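Local structure of transcriptional regulator (Rhodococcus jostii, 5CYV) at residues G24-A29 with L35-Y40; L43-E48 with A60-D65; V53-V58 with Q68-V73; E77-V82 with R103-D108. The protein binds p-coumaroyl-CoA and, as a MarR-family transcriptional regulator, probably binds DNA to control p-hydroxycinnamate metabolism. All blocks are in the same frame, centred on the assembly; numbering follows the deposited sequence.

How the contacts relate
Followed from the N terminus, the four contacts illustrate how a small helical domain is stitched together locally. Contact 1 closes the short loop between helix 11-30 and helix 37-47, beside bound p-coumaroyl-CoA. The far end of helix 37-47 then meets the end of helix 55-62 in contact 2. Contact 3 joins the start of helix 55-62 to the start of helix 70-78, so that the segments of contacts 2 and 3 alternate along the chain and the two loops cross. Contact 4 follows in series: it closes the excursion through the two-stranded hairpin, 82-87 with 94-98, and ties the end of helix 70-78 to helix 100-121.

Contact 1. Residues G24-A29 with L35-Y40; sequences GAVNKA and LRVRSY. With WCA (p-coumaroyl-CoA), chain J.
The Arg36 guanidinium and the Asn27 side-chain amide lie stacked, their planes 21° apart, with Arg36 NH1 3.6 Å from Asn27 CG. A bend in the arginine chain at chi3 (55°) turns the guanidinium back over the amide, and its NH2 forms a salt bridge with a second p-coumaroyl-CoA molecule. Arg38 meets ligand J at the guanidinium edge instead: NE donates to OAE at 2.8 Å in a nearly straight bond, and NH1 to OAF, also at 2.8 Å. The Tyr40 ring likewise offers an edge, CE2 lying 3.9 Å from the coumaroyl carbon CAT, while Val26 CG2 reaches CAU of the same phenol ring at 3.8 Å. This is the ligand pocket of a MarR-type domain, formed where helix 11-30 passes the beginning of helix 37-47. Arg36 is the N-cap of the latter helix, and its backbone N donates to Ser39 OG, three residues further on, at 3.0 Å. The next backbone N-H, that of Val37, is taken by the other helix: Asn27 OD1 accepts it at 2.9 Å, nearly in line with the C=O bond but with a bent N-H...O angle of 137°. With an alanine at Asn27, that N-H would probably lose its acceptor and the Arg36 guanidinium the flat surface beneath it, becoming freer to swing. Nearby, a water donates to both backbone carbonyls, Asn27 O and Leu35 O, bridging the two segments at 2.8 Å from each.

Contact 2. Residues L43-E48 with A60-D65; sequences LVLACE and ATMGLD
Leu45 and Thr61 meet because each side chain is turned to present methyl groups. In Leu45, CG stands anti to the carbonyl carbon (chi1 -69°), and the second torsion then sets both CD1 and CD2 against Thr61. In Thr61 it is CG2 that lies anti to the backbone N, facing the leucine, while OG1, beside the backbone N (chi1 -62°), is turned back to bond with the carbonyl oxygen of Gly57 one helical turn earlier. The polar end of the threonine is thus satisfied within its own helix and its methyl group is left to pack. The side chains meet end on: Leu45 CD2 is 4.0 Å from Thr61 CG2, and Leu45 CD1 is 4.0 Å from Thr61 CB. These are purely van der Waals approaches, spanning helices whose nearest CA atoms, those of Leu45 and Thr61, are 8.7 Å apart. The contact joins the C-terminal parts of helix 37-47 and helix 55-62, the latter being the first helix of the helix-turn-helix. Helix 55-62 ends in a Schellman motif, with Gly63 at positive phi (67°) and a weak bond from Gly63 N to Ala60 O at 3.3 Å. Met62, just before that turn, adds a looser touch, its CG 4.2 Å from Leu45 CD1, and the same side chain borders bound p-coumaroyl-CoA. The second subunit packs against this region as well: its Leu7 rests on Leu45, its Phe13 on Thr61, and its Arg17 donates a hydrogen bond to Thr61 O.

Contact 3. Residues V53-V58 with Q68-V73; sequences VNQRGV and QIVGLV
Gln55 and Ile69 mark the closest approach of the two backbones, their CA atoms 7.0 Å apart. Gln55 opens helix 55-62, whose N-cap, Asn54, accepts the Arg56 backbone N at OD1 (2.9 Å). Ile69 lies at the entrance to helix 70-78 and presents CG2, anti to its backbone N, to two neighbours at once. Val58 CG1 comes within 3.9 Å of Ile69 CG2, a buried methyl contact made as the side chains cross at a slant. Gln55 CG, 4.0 Å from Ile69 CG2, runs alongside the isoleucine, the two side chains pointing opposite ways. The two helices joined here form the helix-turn-helix of the winged MarR domain, in which helix 70-78 probably serves as the recognition helix. Beyond CG the glutamine chain is extended, and this carries its amide along to Val70, where NE2 lies 3.3 Å from CG2, a polar group against a methyl rather than a bond. A glycine in place of Gln55 would probably leave Ile69 CG2 and Val70 CG2 without their cover on this side. Pro66 packs on Gln55, whereas Val42 of helix 37-47 backs Val58, and Ile69 touches Ala59 and Met62.

Contact 4. Residues E77-V82 with R103-D108; sequences EERGLV and RRLRDD
Apolar contact comes first: Leu81 and Leu105 interlock at a slant, with Leu81 CD1 3.5 Å from Leu105 CD2 and Leu81 CD2 3.9 Å from that same methyl. With CG anti to its backbone N (chi1 -174°), Leu105 directs CD2 out from helix 100-121 to receive both leucine branches. Cation and hydrocarbon supply the second kind. Leu81 CD1 sits 3.8 Å above the plane of the Arg79 guanidinium, toward its rim, and Leu105 CD2 approaches Arg79 NH2 at 3.7 Å, so the leucine pair packs against part of the charged group. Hydrogen bonding fixes that group: Arg79 NH1 donates to the carbonyl oxygen of Thr33. The backbone adds a Schellman motif that ends helix 70-78, where Gly80 adopts positive phi (76°) and its N bonds to Glu77 O at 2.9 Å. Glu78, on the last turn, has been seen to bind magnesium in this protein, though no such ion is bound to this chain. Around the contact, Leu35 packs on both Arg79 and Leu105, Leu76 of helix 70-78 touches Leu81, and Thr99 bonds to the Leu81 backbone just where strand 82-87 sets out toward its antiparallel partner, 94-98.

Contact 1. Residues G24-A29 with L35-Y40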
# COMPACT_ATOMS: atom_id res chain seq x y z
N GLY B 24 6.50 -1.32 5.04
CA GLY B 24 7.90 -1.34 5.44
C GLY B 24 8.00 -1.55 6.94
O GLY B 24 8.88 -2.29 7.39
N ALA B 25 7.11 -0.93 7.72
CA ALA B 25 7.14 -1.13 9.17
C ALA B 25 6.83 -2.57 9.55
O ALA B 25 7.41 -3.11 10.51
CB ALA B 25 6.16 -0.17 9.84
N VAL B 26 5.89 -3.18 8.86
CA VAL B 26 5.56 -4.57 9.13
C VAL B 26 6.72 -5.49 8.75
O VAL B 26 7.08 -6.35 9.56
CB VAL B 26 4.30 -5.00 8.36
CG1 VAL B 26 4.10 -6.53 8.45
CG2 VAL B 26 3.12 -4.17 8.86
N ASN B 27 7.36 -5.30 7.57
CA ASN B 27 8.52 -6.16 7.28
C ASN B 27 9.59 -6.01 8.36
O ASN B 27 10.22 -7.00 8.77
CB ASN B 27 9.07 -5.81 5.89
CG ASN B 27 8.28 -6.43 4.75
OD1 ASN B 27 7.69 -7.51 4.91
ND2 ASN B 27 8.25 -5.75 3.60
N LYS B 28 9.86 -4.77 8.81
CA LYS B 28 10.88 -4.59 9.83
C LYS B 28 10.44 -5.23 11.15
O LYS B 28 11.26 -5.90 11.80
CB LYS B 28 11.18 -3.10 10.03
CG LYS B 28 11.92 -2.47 8.83
CD LYS B 28 12.17 -0.98 9.06
CE LYS B 28 12.82 -0.35 7.83
NZ LYS B 28 11.99 -0.50 6.58
N ALA B 29 9.18 -5.06 11.57
CA ALA B 29 8.77 -5.67 12.83
C ALA B 29 8.85 -7.19 12.80
O ALA B 29 9.07 -7.83 13.83
CB ALA B 29 7.31 -5.20 13.13
N LEU B 35 9.42 -13.99 8.96
CA LEU B 35 8.31 -13.83 8.01
C LEU B 35 8.47 -12.47 7.34
O LEU B 35 9.20 -11.60 7.83
CB LEU B 35 6.96 -13.85 8.71
CG LEU B 35 6.72 -15.16 9.50
CD1 LEU B 35 5.52 -14.93 10.36
CD2 LEU B 35 6.49 -16.28 8.53
N ARG B 36 7.70 -12.26 6.28
CA ARG B 36 7.56 -10.99 5.59
C ARG B 36 6.06 -10.74 5.39
O ARG B 36 5.28 -11.53 5.77
CB ARG B 36 8.35 -10.90 4.30
CG ARG B 36 9.82 -10.62 4.52
CD ARG B 36 10.65 -10.78 3.28
NE ARG B 36 10.21 -10.00 2.16
CZ ARG B 36 10.37 -8.71 2.03
NH1 ARG B 36 11.00 -8.03 2.95
NH2 ARG B 36 9.94 -8.13 0.95
N VAL B 37 5.70 -9.61 4.80
CA VAL B 37 4.28 -9.28 4.83
C VAL B 37 3.40 -10.40 4.18
O VAL B 37 2.37 -10.75 4.77
CB VAL B 37 3.93 -7.94 4.16
CG1 VAL B 37 4.53 -6.68 4.87
CG2 VAL B 37 4.24 -7.95 2.73
N ARG B 38 3.83 -10.97 3.05
CA ARG B 38 2.93 -11.99 2.44
C ARG B 38 2.91 -13.33 3.20
O ARG B 38 1.81 -13.88 3.39
CB ARG B 38 3.32 -12.26 0.98
CG ARG B 38 3.06 -11.05 0.07
CD ARG B 38 3.24 -11.49 -1.38
NE ARG B 38 3.00 -10.34 -2.29
CZ ARG B 38 2.86 -10.44 -3.59
NH1 ARG B 38 2.69 -9.33 -4.34
NH2 ARG B 38 2.88 -11.66 -4.22
N SER B 39 4.05 -13.83 3.63
CA SER B 39 4.02 -15.10 4.39
C SER B 39 3.32 -14.92 5.71
O SER B 39 2.59 -15.83 6.16
CB SER B 39 5.42 -15.65 4.58
OG SER B 39 6.33 -14.71 5.16
N TYR B 40 3.52 -13.77 6.38
CA TYR B 40 2.72 -13.48 7.55
C TYR B 40 1.24 -13.47 7.29
O TYR B 40 0.47 -14.06 8.07
CB TYR B 40 3.18 -12.11 8.14
CG TYR B 40 2.31 -11.55 9.21
CD1 TYR B 40 2.34 -12.05 10.49
CD2 TYR B 40 1.42 -10.47 8.91
CE1 TYR B 40 1.52 -11.53 11.49
CE2 TYR B 40 0.63 -9.93 9.91
CZ TYR B 40 0.69 -10.46 11.20
OH TYR B 40 -0.15 -9.98 12.17
C4 WCA J . 1.71 -2.72 -18.05
C5 WCA J . 2.98 -2.19 -18.23
C6 WCA J . 3.43 -1.93 -19.57
C8 WCA J . 2.66 -2.44 -16.06
N1 WCA J . 2.59 -2.21 -20.60
N3 WCA J . 0.93 -2.98 -19.15
CAV WCA J . -0.32 -7.38 5.80
CAT WCA J . -0.36 -7.39 7.16
CBS WCA J . -0.28 -6.14 7.80
OAJ WCA J . -0.32 -6.11 9.22
CAU WCA J . -0.19 -4.98 7.12
CAW WCA J . -0.16 -4.95 5.72
CBT WCA J . -0.25 -6.17 5.09
CAR WCA J . -0.25 -6.09 3.61
CAQ WCA J . -0.56 -7.29 2.85
CBP WCA J . -0.74 -7.00 1.38
OAD WCA J . -0.90 -5.97 0.82
SBO WCA J . -0.72 -8.50 0.48
CBA WCA J . -1.10 -7.84 -1.18
CAY WCA J . 0.23 -7.74 -2.04
NBH WCA J . 0.92 -6.52 -1.79
CBQ WCA J . 2.33 -6.60 -1.39
OAE WCA J . 2.98 -7.66 -1.36
CBB WCA J . 3.03 -5.31 -1.11
CAZ WCA J . 4.00 -4.91 -2.26
NBI WCA J . 3.34 -4.53 -3.53
CBR WCA J . 3.11 -5.40 -4.58
OAF WCA J . 3.38 -6.59 -4.41
CBX WCA J . 2.55 -4.88 -5.90
OAK WCA J . 2.75 -3.44 -5.93
CCD WCA J . 1.07 -5.22 -6.07
CAA WCA J . 0.25 -4.35 -5.07
CAB WCA J . 0.78 -6.73 -5.90
CBD WCA J . 0.63 -4.79 -7.51
OBK WCA J . 1.58 -5.51 -8.34
PCG WCA J . 1.29 -5.66 -9.92
OAP WCA J . -0.10 -6.20 -10.07
OAI WCA J . 2.49 -6.48 -10.46
OBN WCA J . 1.22 -4.20 -10.48
PCF WCA J . 2.21 -3.23 -11.19
OAO WCA J . 3.49 -4.07 -11.35
OAH WCA J . 2.18 -1.84 -10.58
O5' WCA J . 1.56 -3.05 -12.67
C5' WCA J . 0.25 -2.53 -12.83
C4' WCA J . -0.63 -3.08 -13.92
O4' WCA J . -0.14 -2.41 -15.32
C3' WCA J . -0.53 -4.42 -14.11
O3' WCA J . -1.71 -4.93 -14.82
PCE WCA J . -2.74 -5.89 -14.12
OAM WCA J . -3.21 -5.25 -12.85
OAN WCA J . -2.09 -7.21 -13.82
OAG WCA J . -3.91 -6.10 -15.04
C2' WCA J . 0.67 -4.56 -15.07
O2' WCA J . 0.73 -5.78 -15.67
C1' WCA J . 0.38 -3.37 -16.05
N9 WCA J . 1.56 -2.86 -16.69
N7 WCA J . 3.54 -2.03 -16.97
C2 WCA J . 1.39 -2.72 -20.39
N6 WCA J . 4.73 -1.38 -19.79
O HOH W 1 10.92 -9.44 7.70

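Contact 2. Residues L43-E48 with A60-D65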
# COMPACT_ATOMS: atom_id res chain seq x y z
N LEU B 43 -0.09 -17.02 6.97
CA LEU B 43 -0.09 -17.68 8.29
C LEU B 43 -1.28 -17.18 9.14
O LEU B 43 -2.01 -17.98 9.77
CB LEU B 43 1.27 -17.45 8.97
CG LEU B 43 1.31 -18.09 10.37
CD1 LEU B 43 1.10 -19.61 10.29
CD2 LEU B 43 2.68 -17.81 11.00
N VAL B 44 -1.50 -15.85 9.16
CA VAL B 44 -2.60 -15.29 9.93
C VAL B 44 -3.92 -15.85 9.41
O VAL B 44 -4.80 -16.28 10.19
CB VAL B 44 -2.57 -13.80 9.82
CG1 VAL B 44 -3.91 -13.20 10.30
CG2 VAL B 44 -1.40 -13.29 10.66
N LEU B 45 -4.06 -15.90 8.09
CA LEU B 45 -5.35 -16.34 7.53
C LEU B 45 -5.58 -17.83 7.80
O LEU B 45 -6.73 -18.24 8.04
CB LEU B 45 -5.43 -16.03 6.02
CG LEU B 45 -5.52 -14.53 5.74
CD1 LEU B 45 -5.23 -14.26 4.27
CD2 LEU B 45 -6.86 -13.94 6.10
N ALA B 46 -4.54 -18.62 7.83
CA ALA B 46 -4.69 -20.03 8.18
C ALA B 46 -5.09 -20.17 9.64
O ALA B 46 -5.93 -21.01 9.96
CB ALA B 46 -3.40 -20.78 7.90
N CYS B 47 -4.46 -19.36 10.50
CA CYS B 47 -4.74 -19.52 11.95
C CYS B 47 -6.18 -19.13 12.30
O CYS B 47 -6.71 -19.56 13.32
CB CYS B 47 -3.75 -18.70 12.76
SG CYS B 47 -2.08 -19.43 12.78
N GLU B 48 -6.79 -18.25 11.49
CA GLU B 48 -8.14 -17.80 11.78
C GLU B 48 -9.17 -18.93 11.72
O GLU B 48 -10.27 -18.74 12.21
CB GLU B 48 -8.57 -16.69 10.84
CG GLU B 48 -7.82 -15.41 11.15
CD GLU B 48 -8.09 -14.27 10.13
OE1 GLU B 48 -8.90 -14.46 9.18
OE2 GLU B 48 -7.47 -13.18 10.34
N ALA B 60 -7.90 -14.35 -2.53
CA ALA B 60 -8.93 -13.33 -2.68
C ALA B 60 -8.74 -12.28 -1.58
O ALA B 60 -8.84 -11.06 -1.84
CB ALA B 60 -10.32 -13.95 -2.59
N THR B 61 -8.42 -12.74 -0.37
CA THR B 61 -8.23 -11.75 0.71
C THR B 61 -7.01 -10.87 0.46
O THR B 61 -7.05 -9.67 0.69
CB THR B 61 -8.09 -12.44 2.08
OG1 THR B 61 -9.30 -13.14 2.38
CG2 THR B 61 -7.84 -11.43 3.20
N MET B 62 -5.96 -11.46 -0.10
CA MET B 62 -4.72 -10.74 -0.38
C MET B 62 -4.75 -10.01 -1.70
O MET B 62 -3.79 -9.29 -2.01
CB MET B 62 -3.53 -11.71 -0.32
CG MET B 62 -3.35 -12.24 1.09
SD MET B 62 -2.04 -13.45 1.24
CE MET B 62 -0.52 -12.42 0.90
N GLY B 63 -5.79 -10.16 -2.52
CA GLY B 63 -5.86 -9.56 -3.86
C GLY B 63 -4.87 -10.15 -4.83
O GLY B 63 -4.48 -9.46 -5.78
N LEU B 64 -4.53 -11.44 -4.68
CA LEU B 64 -3.50 -12.09 -5.53
C LEU B 64 -4.13 -13.21 -6.30
O LEU B 64 -5.17 -13.72 -5.91
CB LEU B 64 -2.33 -12.63 -4.70
CG LEU B 64 -1.56 -11.53 -3.96
CD1 LEU B 64 -0.66 -12.14 -3.00
CD2 LEU B 64 -0.77 -10.65 -4.99
N ASP B 65 -3.53 -13.59 -7.42
CA ASP B 65 -3.88 -14.87 -8.02
C ASP B 65 -3.49 -16.03 -7.14
O ASP B 65 -2.48 -16.00 -6.43
CB ASP B 65 -3.18 -15.06 -9.36
CG ASP B 65 -3.70 -14.14 -10.41
OD1 ASP B 65 -4.87 -13.71 -10.29
OD2 ASP B 65 -2.93 -13.86 -11.36

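Contact 3. Residues V53-V58 with Q68-V73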
# COMPACT_ATOMS: atom_id res chain seq x y z
N VAL B 53 -7.58 -23.01 5.91
CA VAL B 53 -8.14 -22.07 4.95
C VAL B 53 -7.79 -22.52 3.53
O VAL B 53 -6.70 -23.02 3.24
CB VAL B 53 -7.63 -20.63 5.19
CG1 VAL B 53 -6.14 -20.53 4.93
CG2 VAL B 53 -8.41 -19.64 4.32
N ASN B 54 -8.76 -22.32 2.64
CA ASN B 54 -8.58 -22.60 1.23
C ASN B 54 -7.66 -21.63 0.48
O ASN B 54 -7.68 -20.45 0.76
CB ASN B 54 -10.02 -22.55 0.66
CG ASN B 54 -10.15 -23.09 -0.72
OD1 ASN B 54 -9.37 -22.79 -1.61
ND2 ASN B 54 -11.20 -23.88 -0.93
N GLN B 55 -6.81 -22.13 -0.40
CA GLN B 55 -5.88 -21.28 -1.17
C GLN B 55 -6.61 -20.15 -1.89
O GLN B 55 -6.11 -19.00 -1.97
CB GLN B 55 -5.10 -22.14 -2.18
CG GLN B 55 -4.02 -21.41 -3.01
CD GLN B 55 -3.62 -22.20 -4.25
OE1 GLN B 55 -4.21 -22.06 -5.32
NE2 GLN B 55 -2.61 -23.04 -4.10
N ARG B 56 -7.79 -20.45 -2.42
CA ARG B 56 -8.52 -19.42 -3.17
C ARG B 56 -9.00 -18.32 -2.26
O ARG B 56 -8.96 -17.16 -2.66
CB ARG B 56 -9.68 -20.05 -3.92
CG ARG B 56 -9.18 -20.86 -5.12
CD ARG B 56 -10.33 -21.60 -5.80
NE ARG B 56 -9.92 -22.60 -6.79
CZ ARG B 56 -9.83 -22.38 -8.10
NH1 ARG B 56 -10.13 -21.19 -8.59
NH2 ARG B 56 -9.47 -23.36 -8.92
N GLY B 57 -9.42 -18.66 -1.05
CA GLY B 57 -9.80 -17.69 -0.04
C GLY B 57 -8.64 -16.79 0.36
O GLY B 57 -8.81 -15.55 0.55
N VAL B 58 -7.48 -17.41 0.56
CA VAL B 58 -6.32 -16.62 0.90
C VAL B 58 -5.98 -15.62 -0.20
O VAL B 58 -5.74 -14.41 0.06
CB VAL B 58 -5.12 -17.56 1.12
CG1 VAL B 58 -3.83 -16.74 1.29
CG2 VAL B 58 -5.39 -18.36 2.37
N GLN B 68 0.06 -17.32 -6.97
CA GLN B 68 1.08 -16.54 -6.22
C GLN B 68 1.12 -16.96 -4.76
O GLN B 68 2.02 -16.60 -4.04
CB GLN B 68 0.84 -15.02 -6.35
CG GLN B 68 1.05 -14.59 -7.80
CD GLN B 68 1.54 -13.12 -7.98
OE1 GLN B 68 1.94 -12.44 -7.04
NE2 GLN B 68 1.48 -12.65 -9.22
N ILE B 69 0.15 -17.76 -4.34
CA ILE B 69 0.08 -18.16 -2.95
C ILE B 69 0.83 -19.48 -2.73
O ILE B 69 1.32 -19.70 -1.60
CB ILE B 69 -1.45 -18.37 -2.50
CG1 ILE B 69 -2.24 -17.07 -2.69
CG2 ILE B 69 -1.65 -18.89 -1.07
CD1 ILE B 69 -1.62 -15.90 -1.97
N VAL B 70 1.01 -20.28 -3.79
CA VAL B 70 1.59 -21.60 -3.63
C VAL B 70 2.97 -21.54 -2.96
O VAL B 70 3.24 -22.30 -2.02
CB VAL B 70 1.70 -22.29 -4.97
CG1 VAL B 70 2.39 -23.65 -4.83
CG2 VAL B 70 0.31 -22.44 -5.57
N GLY B 71 3.83 -20.63 -3.43
CA GLY B 71 5.17 -20.53 -2.87
C GLY B 71 5.25 -20.02 -1.45
O GLY B 71 6.16 -20.35 -0.70
N LEU B 72 4.29 -19.17 -1.06
CA LEU B 72 4.18 -18.73 0.31
C LEU B 72 3.83 -19.89 1.23
O LEU B 72 4.41 -20.02 2.30
CB LEU B 72 3.09 -17.67 0.45
CG LEU B 72 3.27 -16.46 -0.45
CD1 LEU B 72 2.11 -15.58 -0.36
CD2 LEU B 72 4.53 -15.65 -0.00
N VAL B 73 2.87 -20.70 0.79
CA VAL B 73 2.53 -21.92 1.54
C VAL B 73 3.73 -22.85 1.57
O VAL B 73 4.01 -23.43 2.65
CB VAL B 73 1.28 -22.60 0.97
CG1 VAL B 73 1.02 -23.94 1.69
CG2 VAL B 73 0.07 -21.62 1.08

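Contact 4. Residues E77-V82 with R103-D108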
# COMPACT_ATOMS: atom_id res chain seq x y z
N GLU B 77 5.33 -24.17 4.91
CA GLU B 77 5.30 -25.61 5.16
C GLU B 77 6.73 -26.12 5.45
O GLU B 77 6.91 -26.96 6.33
CB GLU B 77 4.65 -26.37 3.99
CG GLU B 77 4.28 -27.85 4.41
CD GLU B 77 3.36 -28.62 3.42
OE1 GLU B 77 3.32 -28.23 2.23
OE2 GLU B 77 2.73 -29.67 3.82
N GLU B 78 7.73 -25.60 4.76
CA GLU B 78 9.09 -26.03 5.00
C GLU B 78 9.54 -25.69 6.41
O GLU B 78 10.41 -26.40 6.95
CB GLU B 78 10.05 -25.40 3.98
CG GLU B 78 11.44 -25.93 4.13
CD GLU B 78 11.59 -27.34 3.64
OE1 GLU B 78 10.84 -27.72 2.71
OE2 GLU B 78 12.45 -28.07 4.18
N ARG B 79 8.97 -24.63 7.00
CA ARG B 79 9.28 -24.28 8.37
C ARG B 79 8.41 -24.97 9.38
O ARG B 79 8.55 -24.73 10.59
CB ARG B 79 9.16 -22.76 8.59
CG ARG B 79 10.26 -21.93 7.94
CD ARG B 79 10.05 -20.46 8.28
NE ARG B 79 10.26 -20.20 9.71
CZ ARG B 79 10.09 -18.98 10.26
NH1 ARG B 79 9.74 -17.95 9.53
NH2 ARG B 79 10.27 -18.81 11.57
N GLY B 80 7.48 -25.81 8.92
CA GLY B 80 6.64 -26.54 9.87
C GLY B 80 5.54 -25.67 10.51
O GLY B 80 5.00 -26.00 11.56
N LEU B 81 5.19 -24.60 9.83
CA LEU B 81 4.22 -23.65 10.37
C LEU B 81 2.81 -23.91 9.85
O LEU B 81 1.83 -23.54 10.48
CB LEU B 81 4.62 -22.21 10.03
CG LEU B 81 6.01 -21.81 10.51
CD1 LEU B 81 6.40 -20.43 9.98
CD2 LEU B 81 5.99 -21.78 12.07
N VAL B 82 2.71 -24.48 8.64
CA VAL B 82 1.39 -24.92 8.13
C VAL B 82 1.59 -26.26 7.49
O VAL B 82 2.73 -26.66 7.18
CB VAL B 82 0.77 -23.94 7.07
CG1 VAL B 82 0.60 -22.54 7.60
CG2 VAL B 82 1.62 -23.88 5.75
N ARG B 103 0.84 -21.58 15.08
CA ARG B 103 -0.03 -20.74 15.91
C ARG B 103 0.81 -19.96 16.90
O ARG B 103 0.53 -18.77 17.18
CB ARG B 103 -1.11 -21.55 16.62
CG ARG B 103 -2.11 -22.16 15.66
CD ARG B 103 -3.25 -22.91 16.39
NE ARG B 103 -4.14 -23.49 15.35
CZ ARG B 103 -5.07 -22.78 14.69
NH1 ARG B 103 -5.30 -21.49 15.01
NH2 ARG B 103 -5.80 -23.37 13.75
N ARG B 104 1.84 -20.60 17.45
CA ARG B 104 2.68 -19.90 18.43
C ARG B 104 3.43 -18.73 17.75
O ARG B 104 3.52 -17.61 18.29
CB ARG B 104 3.65 -20.88 19.09
CG ARG B 104 4.78 -20.23 19.87
CD ARG B 104 6.13 -20.98 19.75
NE ARG B 104 7.01 -20.34 18.77
CZ ARG B 104 7.57 -19.13 18.90
NH1 ARG B 104 7.38 -18.39 20.00
NH2 ARG B 104 8.34 -18.67 17.93
N LEU B 105 3.93 -18.95 16.53
CA LEU B 105 4.64 -17.90 15.81
C LEU B 105 3.68 -16.81 15.39
O LEU B 105 4.01 -15.62 15.42
CB LEU B 105 5.36 -18.48 14.59
CG LEU B 105 6.23 -17.45 13.88
CD1 LEU B 105 7.38 -17.01 14.77
CD2 LEU B 105 6.75 -18.01 12.52
N ARG B 106 2.47 -17.22 15.04
CA ARG B 106 1.49 -16.23 14.61
C ARG B 106 1.13 -15.32 15.78
O ARG B 106 0.96 -14.11 15.60
CB ARG B 106 0.24 -16.91 14.06
CG ARG B 106 -0.98 -16.02 14.01
CD ARG B 106 -2.19 -16.70 14.63
NE ARG B 106 -3.35 -15.80 14.69
CZ ARG B 106 -3.58 -14.95 15.69
NH1 ARG B 106 -2.74 -14.88 16.71
NH2 ARG B 106 -4.66 -14.18 15.67
N ASP B 107 1.10 -15.84 17.00
CA ASP B 107 0.80 -15.00 18.15
C ASP B 107 1.96 -13.99 18.38
O ASP B 107 1.71 -12.83 18.68
CB ASP B 107 0.60 -15.85 19.40
CG ASP B 107 -0.74 -16.50 19.40
OD1 ASP B 107 -1.61 -16.12 18.58
OD2 ASP B 107 -0.94 -17.38 20.24
N ASP B 108 3.19 -14.47 18.28
CA ASP B 108 4.37 -13.61 18.43
C ASP B 108 4.39 -12.54 17.34
O ASP B 108 4.58 -11.34 17.59
CB ASP B 108 5.61 -14.48 18.37
CG ASP B 108 6.87 -13.68 18.43
OD1 ASP B 108 7.33 -13.36 19.58
OD2 ASP B 108 7.40 -13.37 17.33